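Csc2 (PDB 4TXD) probably binds CRISPR RNA as the Cas7-family backbone subunit of a type I-D interference complex, and carries a zinc ion. Local coordinates at residues R110-R113 and D114-E118; R103-L106 and Q107-E111; K121-L124 and V125-I129; V248-T251 and E252-V256. One frame throughout, in Å; residues are numbered along the deposited sequence.

Contact 1. Residues R110-R113 and D114-E118; sequences REYR and DSLDE
Asp114 N bonds to Arg110 O, 3.0 Å away, in the i to i+4 manner of an alpha-helix, Ser115 N bonds to Tyr112 O, three residues back, and Leu116 N makes a long bond of 3.3 Å to Arg113 O, at the C-terminal end of helix 94-115, where the chain leaves for helix 118-134. Ser115 adds a side-chain bond to the same carbonyl as its N. With OG placed between its own backbone N and carbonyl carbon (chi1 84°), the hydroxyl gives its proton to Tyr112 O at 2.7 Å, in the carbonyl plane and on a lone pair, whereas Ser115 N comes from above that plane; one oxygen thus serves two donors. Leu116 folds back so that CD2 sits over one face of the Tyr112 ring, toward its rim, a CH-pi contact 4.0 Å from the centroid. The phenol OH is held by Pro340 O, and Phe344 and Lys345 of helix 343-365 also pack on Tyr112. On the surface, the neighbours Arg113 and Asp114 run side by side as a salt bridge, their planes 43° apart. Arg113 NH1 turns to Trp144 O, while NE, bent back toward the carboxylate at chi3, meets Asp114 OD1 at 3.0 Å in the guanidinium plane but from above the carboxylate plane.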
loop_
_atom_site.group_PDB
_atom_site.type_symbol
_atom_site.label_atom_id
_atom_site.label_comp_id
_atom_site.label_asym_id
_atom_site.label_seq_id
_atom_site.Cartn_x
_atom_site.Cartn_y
_atom_site.Cartn_z
ATOM N N ARG A 110 -10.471 -10.299 4.424
ATOM C CA ARG A 110 -11.059 -11.202 5.400
ATOM C C ARG A 110 -12.494 -10.795 5.733
ATOM O O ARG A 110 -13.373 -11.647 5.875
ATOM C CB ARG A 110 -10.212 -11.248 6.657
ATOM C CG ARG A 110 -8.980 -12.108 6.518
ATOM C CD ARG A 110 -8.027 -11.855 7.663
ATOM N NE ARG A 110 -6.843 -12.702 7.588
ATOM C CZ ARG A 110 -5.697 -12.430 8.208
ATOM N NH1 ARG A 110 -5.581 -11.321 8.933
ATOM N NH2 ARG A 110 -4.663 -13.258 8.093
ATOM N N GLU A 111 -12.740 -9.495 5.829
ATOM C CA GLU A 111 -14.088 -9.013 6.114
ATOM C C GLU A 111 -15.016 -9.202 4.920
ATOM O O GLU A 111 -16.224 -9.414 5.089
ATOM C CB GLU A 111 -14.050 -7.546 6.544
ATOM C CG GLU A 111 -13.453 -7.387 7.949
ATOM C CD GLU A 111 -13.367 -5.940 8.412
ATOM O OE1 GLU A 111 -13.862 -5.025 7.703
ATOM O OE2 GLU A 111 -12.793 -5.733 9.500
ATOM N N TYR A 112 -14.462 -9.128 3.714
ATOM C CA TYR A 112 -15.240 -9.415 2.520
ATOM C C TYR A 112 -15.697 -10.859 2.578
ATOM O O TYR A 112 -16.883 -11.164 2.381
ATOM C CB TYR A 112 -14.438 -9.163 1.245
ATOM C CG TYR A 112 -15.139 -9.680 0.004
ATOM C CD1 TYR A 112 -16.198 -8.977 -0.557
ATOM C CD2 TYR A 112 -14.739 -10.874 -0.605
ATOM C CE1 TYR A 112 -16.851 -9.441 -1.691
ATOM C CE2 TYR A 112 -15.388 -11.345 -1.746
ATOM C CZ TYR A 112 -16.444 -10.628 -2.278
ATOM O OH TYR A 112 -17.100 -11.083 -3.400
ATOM N N ARG A 113 -14.746 -11.738 2.873
ATOM C CA ARG A 113 -15.020 -13.165 2.983
ATOM C C ARG A 113 -16.141 -13.445 3.975
ATOM O O ARG A 113 -17.023 -14.265 3.724
ATOM C CB ARG A 113 -13.760 -13.915 3.407
ATOM C CG ARG A 113 -13.975 -15.390 3.678
ATOM C CD ARG A 113 -12.858 -15.945 4.531
ATOM N NE ARG A 113 -12.860 -15.323 5.851
ATOM C CZ ARG A 113 -11.780 -15.140 6.603
ATOM N NH1 ARG A 113 -10.585 -15.522 6.163
ATOM N NH2 ARG A 113 -11.895 -14.560 7.791
ATOM N N ASP A 114 -16.101 -12.761 5.109
ATOM C CA ASP A 114 -17.076 -12.999 6.167
ATOM C C ASP A 114 -18.421 -12.340 5.899
ATOM O O ASP A 114 -19.378 -12.570 6.621
ATOM C CB ASP A 114 -16.513 -12.521 7.498
ATOM C CG ASP A 114 -15.368 -13.377 7.968
ATOM O OD1 ASP A 114 -15.234 -14.508 7.454
ATOM O OD2 ASP A 114 -14.610 -12.929 8.848
ATOM N N SER A 115 -18.491 -11.521 4.861
ATOM C CA SER A 115 -19.754 -10.928 4.462
ATOM C C SER A 115 -20.537 -11.837 3.505
ATOM O O SER A 115 -21.702 -11.579 3.236
ATOM C CB SER A 115 -19.522 -9.578 3.802
ATOM O OG SER A 115 -19.208 -9.734 2.423
ATOM N N LEU A 116 -19.908 -12.891 2.988
ATOM C CA LEU A 116 -20.554 -13.731 1.968
ATOM C C LEU A 116 -21.677 -14.613 2.544
ATOM O O LEU A 116 -21.564 -15.124 3.663
ATOM C CB LEU A 116 -19.509 -14.614 1.267
ATOM C CG LEU A 116 -18.273 -13.878 0.729
ATOM C CD1 LEU A 116 -17.275 -14.872 0.127
ATOM C CD2 LEU A 116 -18.662 -12.795 -0.295
ATOM N N ASP A 117 -22.759 -14.782 1.782
ATOM C CA ASP A 117 -23.784 -15.783 2.120
ATOM C C ASP A 117 -23.482 -17.054 1.331
ATOM O O ASP A 117 -22.407 -17.151 0.732
ATOM C CB ASP A 117 -25.203 -15.270 1.835
ATOM C CG ASP A 117 -25.378 -14.759 0.412
ATOM O OD1 ASP A 117 -24.751 -15.304 -0.523
ATOM O OD2 ASP A 117 -26.158 -13.801 0.219
ATOM N N GLU A 118 -24.402 -18.004 1.291
ATOM C CA GLU A 118 -24.095 -19.246 0.602
ATOM C C GLU A 118 -23.933 -19.049 -0.867
ATOM O O GLU A 118 -23.187 -19.741 -1.480
ATOM C CB GLU A 118 -25.110 -20.363 0.832
ATOM C CG GLU A 118 -26.372 -20.026 1.571
ATOM C CD GLU A 118 -27.251 -19.011 0.890
ATOM O OE1 GLU A 118 -28.194 -19.369 0.183
ATOM O OE2 GLU A 118 -27.013 -17.862 1.141
HETATM O O HOH W 1 -19.231 -15.193 4.555
#

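Contact 2. Residues R103-L106 and Q107-E111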
loop_
_atom_site.group_PDB
_atom_site.type_symbol
_atom_site.label_atom_id
_atom_site.label_comp_id
_atom_site.label_asym_id
_atom_site.label_seq_id
_atom_site.Cartn_x
_atom_site.Cartn_y
_atom_site.Cartn_z
ATOM N N ARG A 103 -1.315 -5.255 5.065
ATOM C CA ARG A 103 -2.015 -5.870 6.187
ATOM C C ARG A 103 -3.472 -5.384 6.267
ATOM O O ARG A 103 -4.383 -6.160 6.596
ATOM C CB ARG A 103 -1.266 -5.583 7.496
ATOM C CG ARG A 103 -1.592 -6.542 8.624
ATOM C CD ARG A 103 -2.724 -6.021 9.471
ATOM N NE ARG A 103 -3.252 -7.030 10.387
ATOM C CZ ARG A 103 -4.208 -7.897 10.072
ATOM N NH1 ARG A 103 -4.735 -7.890 8.853
ATOM N NH2 ARG A 103 -4.635 -8.772 10.972
ATOM N N GLN A 104 -3.693 -4.112 5.954
ATOM C CA GLN A 104 -5.047 -3.569 5.916
ATOM C C GLN A 104 -5.872 -4.180 4.768
ATOM O O GLN A 104 -7.028 -4.573 4.961
ATOM C CB GLN A 104 -5.012 -2.039 5.796
ATOM C CG GLN A 104 -6.394 -1.364 5.652
ATOM C CD GLN A 104 -7.336 -1.596 6.842
ATOM O OE1 GLN A 104 -6.941 -2.112 7.892
ATOM N NE2 GLN A 104 -8.597 -1.213 6.667
ATOM N N MET A 105 -5.290 -4.270 3.578
ATOM C CA MET A 105 -6.012 -4.888 2.464
ATOM C C MET A 105 -6.387 -6.320 2.803
ATOM O O MET A 105 -7.494 -6.778 2.488
ATOM C CB MET A 105 -5.191 -4.862 1.168
ATOM C CG MET A 105 -5.942 -5.548 0.005
ATOM S SD MET A 105 -5.130 -5.486 -1.601
ATOM C CE MET A 105 -5.311 -3.753 -2.006
ATOM N N LEU A 106 -5.495 -7.003 3.477
ATOM C CA LEU A 106 -5.731 -8.346 3.901
ATOM C C LEU A 106 -6.904 -8.431 4.884
ATOM O O LEU A 106 -7.703 -9.344 4.832
ATOM C CB LEU A 106 -4.474 -8.934 4.488
ATOM C CG LEU A 106 -4.622 -10.315 5.064
ATOM C CD1 LEU A 106 -5.383 -11.236 4.137
ATOM C CD2 LEU A 106 -3.325 -10.930 5.503
ATOM N N GLN A 107 -6.992 -7.454 5.769
ATOM C CA GLN A 107 -8.070 -7.463 6.763
ATOM C C GLN A 107 -9.393 -7.173 6.061
ATOM O O GLN A 107 -10.420 -7.773 6.385
ATOM C CB GLN A 107 -7.788 -6.458 7.892
ATOM C CG GLN A 107 -8.735 -6.567 9.101
ATOM C CD GLN A 107 -8.762 -7.957 9.724
ATOM O OE1 GLN A 107 -7.748 -8.666 9.767
ATOM N NE2 GLN A 107 -9.937 -8.359 10.202
ATOM N N LEU A 108 -9.365 -6.276 5.080
ATOM C CA LEU A 108 -10.550 -5.964 4.304
ATOM C C LEU A 108 -10.991 -7.201 3.519
ATOM O O LEU A 108 -12.189 -7.469 3.417
ATOM C CB LEU A 108 -10.298 -4.779 3.368
ATOM C CG LEU A 108 -10.054 -3.436 4.083
ATOM C CD1 LEU A 108 -9.678 -2.373 3.088
ATOM C CD2 LEU A 108 -11.302 -3.003 4.856
ATOM N N LEU A 109 -10.027 -7.957 2.987
ATOM C CA LEU A 109 -10.328 -9.207 2.274
ATOM C C LEU A 109 -10.963 -10.234 3.191
ATOM O O LEU A 109 -11.867 -10.975 2.785
ATOM C CB LEU A 109 -9.061 -9.811 1.644
ATOM C CG LEU A 109 -8.548 -9.079 0.411
ATOM C CD1 LEU A 109 -7.117 -9.518 0.072
ATOM C CD2 LEU A 109 -9.501 -9.313 -0.757
ATOM N N ARG A 110 -10.471 -10.299 4.424
ATOM C CA ARG A 110 -11.059 -11.202 5.400
ATOM C C ARG A 110 -12.494 -10.795 5.733
ATOM O O ARG A 110 -13.373 -11.647 5.875
ATOM C CB ARG A 110 -10.212 -11.248 6.657
ATOM C CG ARG A 110 -8.980 -12.108 6.518
ATOM C CD ARG A 110 -8.027 -11.855 7.663
ATOM N NE ARG A 110 -6.843 -12.702 7.588
ATOM C CZ ARG A 110 -5.697 -12.430 8.208
ATOM N NH1 ARG A 110 -5.581 -11.321 8.933
ATOM N NH2 ARG A 110 -4.663 -13.258 8.093
ATOM N N GLU A 111 -12.740 -9.495 5.829
ATOM C CA GLU A 111 -14.088 -9.013 6.114
ATOM C C GLU A 111 -15.016 -9.202 4.920
ATOM O O GLU A 111 -16.224 -9.414 5.089
ATOM C CB GLU A 111 -14.050 -7.546 6.544
ATOM C CG GLU A 111 -13.453 -7.387 7.949
ATOM C CD GLU A 111 -13.367 -5.940 8.412
ATOM O OE1 GLU A 111 -13.862 -5.025 7.703
ATOM O OE2 GLU A 111 -12.793 -5.733 9.500
#
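This is an i to i+4 and i+7 contact along the middle of helix 94-115, which packs beside the zinc site with helices 169-174, 252-263 and 343-365 around it. Regular alpha-helical bonds join the two turns, from Gln107 N to Arg103 O through Arg110 N to Leu106 O. On the buried side Met105 CG approaches Leu109 CD1 at 4.1 Å; Met105 also packs on His170 and Ile173, Leu109 on Phe344, Leu347 and Trp348 of helix 343-365. Gln104, bent at chi2 (61°), lays NE2 against Leu108 CG at 3.7 Å and makes a weak hydrogen bond to Thr264. Leu106 touches the zinc-site residues, and its CD2 covers one face of the Arg110 guanidinium, 3.7 Å from NH2. Asn145 OD1 accepts from Arg110 NE and so fixes that end of the group. Arg103 NH2 lies 3.4 Å from Arg110 NH1, near the plane of the Arg110 group, with the two guanidinium planes 82° apart; the like charges would be expected to disfavour this approach. Beside the pair lies Gln107, whose OE1 takes two weak, bent hydrogen bonds from Arg103, at 3.2 Å from NH1 and 3.3 Å from NH2.

Contact 3. Residues K121-L124 and V125-I129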
loop_
_atom_site.group_PDB
_atom_site.type_symbol
_atom_site.label_atom_id
_atom_site.label_comp_id
_atom_site.label_asym_id
_atom_site.label_seq_id
_atom_site.Cartn_x
_atom_site.Cartn_y
_atom_site.Cartn_z
ATOM N N LYS A 121 -20.539 -17.159 -1.543
ATOM C CA LYS A 121 -19.450 -17.993 -1.162
ATOM C C LYS A 121 -19.146 -19.027 -2.227
ATOM O O LYS A 121 -18.003 -19.261 -2.513
ATOM C CB LYS A 121 -19.675 -18.663 0.165
ATOM C CG LYS A 121 -18.553 -19.605 0.500
ATOM C CD LYS A 121 -18.592 -20.178 1.870
ATOM C CE LYS A 121 -17.489 -21.214 1.956
ATOM N NZ LYS A 121 -16.921 -21.451 3.301
ATOM N N ARG A 122 -20.172 -19.645 -2.793
ATOM C CA ARG A 122 -19.926 -20.608 -3.836
ATOM C C ARG A 122 -19.247 -19.922 -4.995
ATOM O O ARG A 122 -18.414 -20.500 -5.595
ATOM C CB ARG A 122 -21.159 -21.378 -4.283
ATOM C CG ARG A 122 -20.800 -22.606 -5.115
ATOM C CD ARG A 122 -21.820 -22.824 -6.173
ATOM N NE ARG A 122 -21.482 -23.701 -7.282
ATOM C CZ ARG A 122 -21.087 -24.951 -7.192
ATOM N NH1 ARG A 122 -20.886 -25.518 -6.029
ATOM N NH2 ARG A 122 -20.875 -25.621 -8.287
ATOM N N TRP A 123 -19.602 -18.685 -5.285
ATOM C CA TRP A 123 -18.912 -17.945 -6.322
ATOM C C TRP A 123 -17.424 -17.913 -6.060
ATOM O O TRP A 123 -16.658 -18.194 -6.917
ATOM C CB TRP A 123 -19.432 -16.529 -6.500
ATOM C CG TRP A 123 -18.745 -15.777 -7.569
ATOM C CD1 TRP A 123 -19.127 -15.668 -8.847
ATOM C CD2 TRP A 123 -17.552 -15.013 -7.445
ATOM N NE1 TRP A 123 -18.256 -14.900 -9.537
ATOM C CE2 TRP A 123 -17.277 -14.476 -8.689
ATOM C CE3 TRP A 123 -16.704 -14.718 -6.391
ATOM C CZ2 TRP A 123 -16.188 -13.681 -8.920
ATOM C CZ3 TRP A 123 -15.624 -13.912 -6.626
ATOM C CH2 TRP A 123 -15.373 -13.415 -7.873
ATOM N N LEU A 124 -17.040 -17.582 -4.849
ATOM C CA LEU A 124 -15.643 -17.481 -4.515
ATOM C C LEU A 124 -14.956 -18.816 -4.596
ATOM O O LEU A 124 -13.863 -18.909 -5.089
ATOM C CB LEU A 124 -15.449 -16.895 -3.128
ATOM C CG LEU A 124 -14.013 -16.643 -2.692
ATOM C CD1 LEU A 124 -13.484 -15.367 -3.259
ATOM C CD2 LEU A 124 -13.790 -16.697 -1.200
ATOM N N VAL A 125 -15.602 -19.839 -4.094
ATOM C CA VAL A 125 -15.007 -21.139 -4.086
ATOM C C VAL A 125 -14.846 -21.655 -5.506
ATOM O O VAL A 125 -13.836 -22.187 -5.834
ATOM C CB VAL A 125 -15.800 -22.113 -3.225
ATOM C CG1 VAL A 125 -15.330 -23.524 -3.410
ATOM C CG2 VAL A 125 -15.668 -21.739 -1.789
ATOM N N GLN A 126 -15.861 -21.496 -6.323
ATOM C CA GLN A 126 -15.846 -22.062 -7.642
ATOM C C GLN A 126 -15.145 -21.189 -8.649
ATOM O O GLN A 126 -14.324 -21.654 -9.380
ATOM C CB GLN A 126 -17.250 -22.405 -8.120
ATOM C CG GLN A 126 -17.916 -23.502 -7.345
ATOM C CD GLN A 126 -17.226 -24.842 -7.475
ATOM O OE1 GLN A 126 -16.844 -25.221 -8.528
ATOM N NE2 GLN A 126 -17.057 -25.538 -6.378
ATOM N N GLU A 127 -15.474 -19.918 -8.666
ATOM C CA GLU A 127 -14.944 -19.025 -9.658
ATOM C C GLU A 127 -13.558 -18.453 -9.357
ATOM O O GLU A 127 -12.898 -17.963 -10.231
ATOM C CB GLU A 127 -15.935 -17.926 -9.952
ATOM C CG GLU A 127 -17.305 -18.406 -10.367
ATOM C CD GLU A 127 -17.271 -19.395 -11.499
ATOM O OE1 GLU A 127 -16.509 -19.184 -12.436
ATOM O OE2 GLU A 127 -18.018 -20.373 -11.437
ATOM N N VAL A 128 -13.115 -18.547 -8.127
ATOM C CA VAL A 128 -11.830 -18.019 -7.742
ATOM C C VAL A 128 -10.926 -19.100 -7.230
ATOM O O VAL A 128 -9.944 -19.391 -7.835
ATOM C CB VAL A 128 -11.988 -16.887 -6.702
ATOM C CG1 VAL A 128 -10.693 -16.552 -5.988
ATOM C CG2 VAL A 128 -12.550 -15.666 -7.380
ATOM N N ILE A 129 -11.260 -19.678 -6.105
ATOM C CA ILE A 129 -10.436 -20.698 -5.520
ATOM C C ILE A 129 -10.270 -21.917 -6.411
ATOM O O ILE A 129 -9.212 -22.459 -6.510
ATOM C CB ILE A 129 -10.978 -21.103 -4.171
ATOM C CG1 ILE A 129 -11.005 -19.892 -3.280
ATOM C CG2 ILE A 129 -10.155 -22.195 -3.556
ATOM C CD1 ILE A 129 -11.317 -20.213 -1.862
#
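The backbone bonds of this turn of helix 118-134 begin as an ordinary alpha-helix, Val125 N to Lys121 O, Gln126 N to Arg122 O and Glu127 N to Trp123 O, and then widen into a pi-type turn at 125-129. There Leu124 O accepts twice: from Val128 N at 3.1 Å, above the carbonyl plane, and from Ile129 N at 2.9 Å, nearly straight on with an N-H...O angle of 169°. Two flat groups are covered by side chains one turn on. Gln126 CG lies over the centre of the Arg122 guanidinium, 3.5 Å from CZ, and the amide stacks on the guanidinium with the planes 13° apart. Glu127 crosses the Trp123 indole at about a right angle, its CB over the face of the five-membered ring, 3.9 Å from the centroid, in a CH-pi contact. Its CG, turned anti to the carbonyl carbon (chi1 -55°), is carried to 3.6 Å from Trp123 CD1. Lys345 adds a cation-pi contact to the same indole. Among the apolar contacts, Val128 CG2 reaches the six-membered part of the indole at CZ3, 3.6 Å away, and Val128 CB lies 4.1 Å from Leu124 CD1. Trp348 of helix 343-365 packs on both Leu124 and Val128, and Ile129 meets Val140 and Trp144. Lys121 runs extended past Val125 CG2, its NZ held in a salt bridge by Glu143. Gln126 and Glu127 thus cover flat groups with aliphatic carbons, while Val128 joins the indole to the apolar surface of Leu124 and Ile129.

Contact 4. Residues V248-T251 and E252-V256; sequences VDLT and EPELV
Thr251 and Glu254 form a capping box at the N terminus of helix 252-263, where the loop after strand 240-247 turns into the helix. Thr251 is the N-cap residue. Its backbone N donates to Glu254 OE1 at 3.1 Å, an almost straight bond of 169° that meets the carboxylate from above its plane. The return bond, from Glu254 N to Thr251 OG1, is weak at 3.5 Å. OG1 faces the helix start because it stands between the backbone N and carbonyl carbon of Thr251 (chi1 63°), and this also brings it within 3.4 Å of Pro253 CD. Helical bonding proper opens with Leu255 N to Thr251 O at 2.9 Å. Before the cap, Leu250 packs across the first turn: CD2 lies 3.8 Å from Glu254 OE1, and CD1 comes to 3.8 Å from Leu255 CA. The Glu254 carboxylate has further partners, with Arg196 NH1 bridging to OE1 and Arg45 NH2 to OE2. Ser350 OG, from helix 343-365, hydrogen-bonds to both Glu254 OE2 and Thr251 OG1, binding the two halves of the box to that helix. Buried though it is, the carboxylate is matched by two arginines and two other polar partners, which would favour its charged form, and the same group supplies an acceptor for the backbone N just ahead of the helix.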
loop_
_atom_site.group_PDB
_atom_site.type_symbol
_atom_site.label_atom_id
_atom_site.label_comp_id
_atom_site.label_asym_id
_atom_site.label_seq_id
_atom_site.Cartn_x
_atom_site.Cartn_y
_atom_site.Cartn_z
ATOM N N VAL A 248 1.369 1.366 -10.573
ATOM C CA VAL A 248 1.629 1.049 -11.979
ATOM C C VAL A 248 0.945 -0.250 -12.408
ATOM O O VAL A 248 0.829 -1.190 -11.621
ATOM C CB VAL A 248 3.157 0.932 -12.268
ATOM C CG1 VAL A 248 3.851 2.261 -12.030
ATOM C CG2 VAL A 248 3.783 -0.128 -11.401
ATOM N N ASP A 249 0.482 -0.280 -13.655
ATOM C CA ASP A 249 -0.085 -1.483 -14.271
ATOM C C ASP A 249 -1.223 -2.101 -13.472
ATOM O O ASP A 249 -1.397 -3.321 -13.461
ATOM C CB ASP A 249 1.022 -2.518 -14.500
ATOM C CG ASP A 249 2.062 -2.029 -15.479
ATOM O OD1 ASP A 249 1.675 -1.306 -16.420
ATOM O OD2 ASP A 249 3.257 -2.344 -15.304
ATOM N N LEU A 250 -2.004 -1.253 -12.807
ATOM C CA LEU A 250 -3.177 -1.715 -12.087
ATOM C C LEU A 250 -4.422 -1.645 -12.958
ATOM O O LEU A 250 -4.525 -0.799 -13.846
ATOM C CB LEU A 250 -3.418 -0.879 -10.818
ATOM C CG LEU A 250 -2.326 -0.850 -9.750
ATOM C CD1 LEU A 250 -2.847 -0.126 -8.529
ATOM C CD2 LEU A 250 -1.895 -2.269 -9.389
ATOM N N THR A 251 -5.358 -2.544 -12.686
ATOM C CA THR A 251 -6.726 -2.418 -13.191
ATOM C C THR A 251 -7.524 -1.459 -12.314
ATOM O O THR A 251 -7.082 -1.104 -11.224
ATOM C CB THR A 251 -7.444 -3.759 -13.202
ATOM O OG1 THR A 251 -7.552 -4.228 -11.858
ATOM C CG2 THR A 251 -6.663 -4.795 -14.038
ATOM N N GLU A 252 -8.707 -1.095 -12.765
ATOM C CA GLU A 252 -9.601 -0.259 -12.024
ATOM C C GLU A 252 -9.879 -0.740 -10.617
ATOM O O GLU A 252 -9.674 -0.004 -9.708
ATOM C CB GLU A 252 -10.888 -0.006 -12.808
ATOM C CG GLU A 252 -11.969 0.706 -12.041
ATOM C CD GLU A 252 -13.040 1.311 -12.932
ATOM O OE1 GLU A 252 -12.872 1.419 -14.143
ATOM O OE2 GLU A 252 -14.052 1.715 -12.392
ATOM N N PRO A 253 -10.321 -1.963 -10.416
ATOM C CA PRO A 253 -10.596 -2.345 -9.027
ATOM C C PRO A 253 -9.351 -2.484 -8.145
ATOM O O PRO A 253 -9.438 -2.338 -6.921
ATOM C CB PRO A 253 -11.305 -3.700 -9.160
ATOM C CG PRO A 253 -10.952 -4.201 -10.499
ATOM C CD PRO A 253 -10.729 -3.010 -11.372
ATOM N N GLU A 254 -8.213 -2.791 -8.752
ATOM C CA GLU A 254 -6.970 -2.863 -7.993
ATOM C C GLU A 254 -6.594 -1.462 -7.490
ATOM O O GLU A 254 -6.249 -1.277 -6.312
ATOM C CB GLU A 254 -5.867 -3.470 -8.857
ATOM C CG GLU A 254 -6.099 -4.958 -9.132
ATOM C CD GLU A 254 -5.160 -5.530 -10.187
ATOM O OE1 GLU A 254 -4.338 -4.783 -10.759
ATOM O OE2 GLU A 254 -5.260 -6.743 -10.444
ATOM N N LEU A 255 -6.687 -0.486 -8.382
ATOM C CA LEU A 255 -6.428 0.898 -8.028
ATOM C C LEU A 255 -7.354 1.395 -6.924
ATOM O O LEU A 255 -6.901 1.957 -5.928
ATOM C CB LEU A 255 -6.574 1.807 -9.243
ATOM C CG LEU A 255 -6.542 3.280 -8.810
ATOM C CD1 LEU A 255 -5.160 3.851 -8.997
ATOM C CD2 LEU A 255 -7.564 4.097 -9.547
ATOM N N VAL A 256 -8.655 1.202 -7.112
ATOM C CA VAL A 256 -9.617 1.700 -6.139
ATOM C C VAL A 256 -9.457 1.001 -4.804
ATOM O O VAL A 256 -9.495 1.653 -3.756
ATOM C CB VAL A 256 -11.066 1.546 -6.640
ATOM C CG1 VAL A 256 -12.051 1.951 -5.530
ATOM C CG2 VAL A 256 -11.265 2.397 -7.891
#

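How the contacts relate
Each contact joins adjoining segments and closes no more than a turn or two of chain. Contact 2 comes first, in the middle of helix 94-115, and runs into contact 1 at the end of that helix; the two share Arg110 and Glu111. Contact 3 follows on helix 118-134 and touches contact 1 where Leu116 CD1 packs on Leu124 CD2, 4.2 Å apart, across the link between the helices. Contact 4 comes much later, at the start of helix 252-263, which packs against contact 2 further along although the contacts themselves do not touch. None crosses another. Helix 343-365 is common ground, receiving side chains from all four.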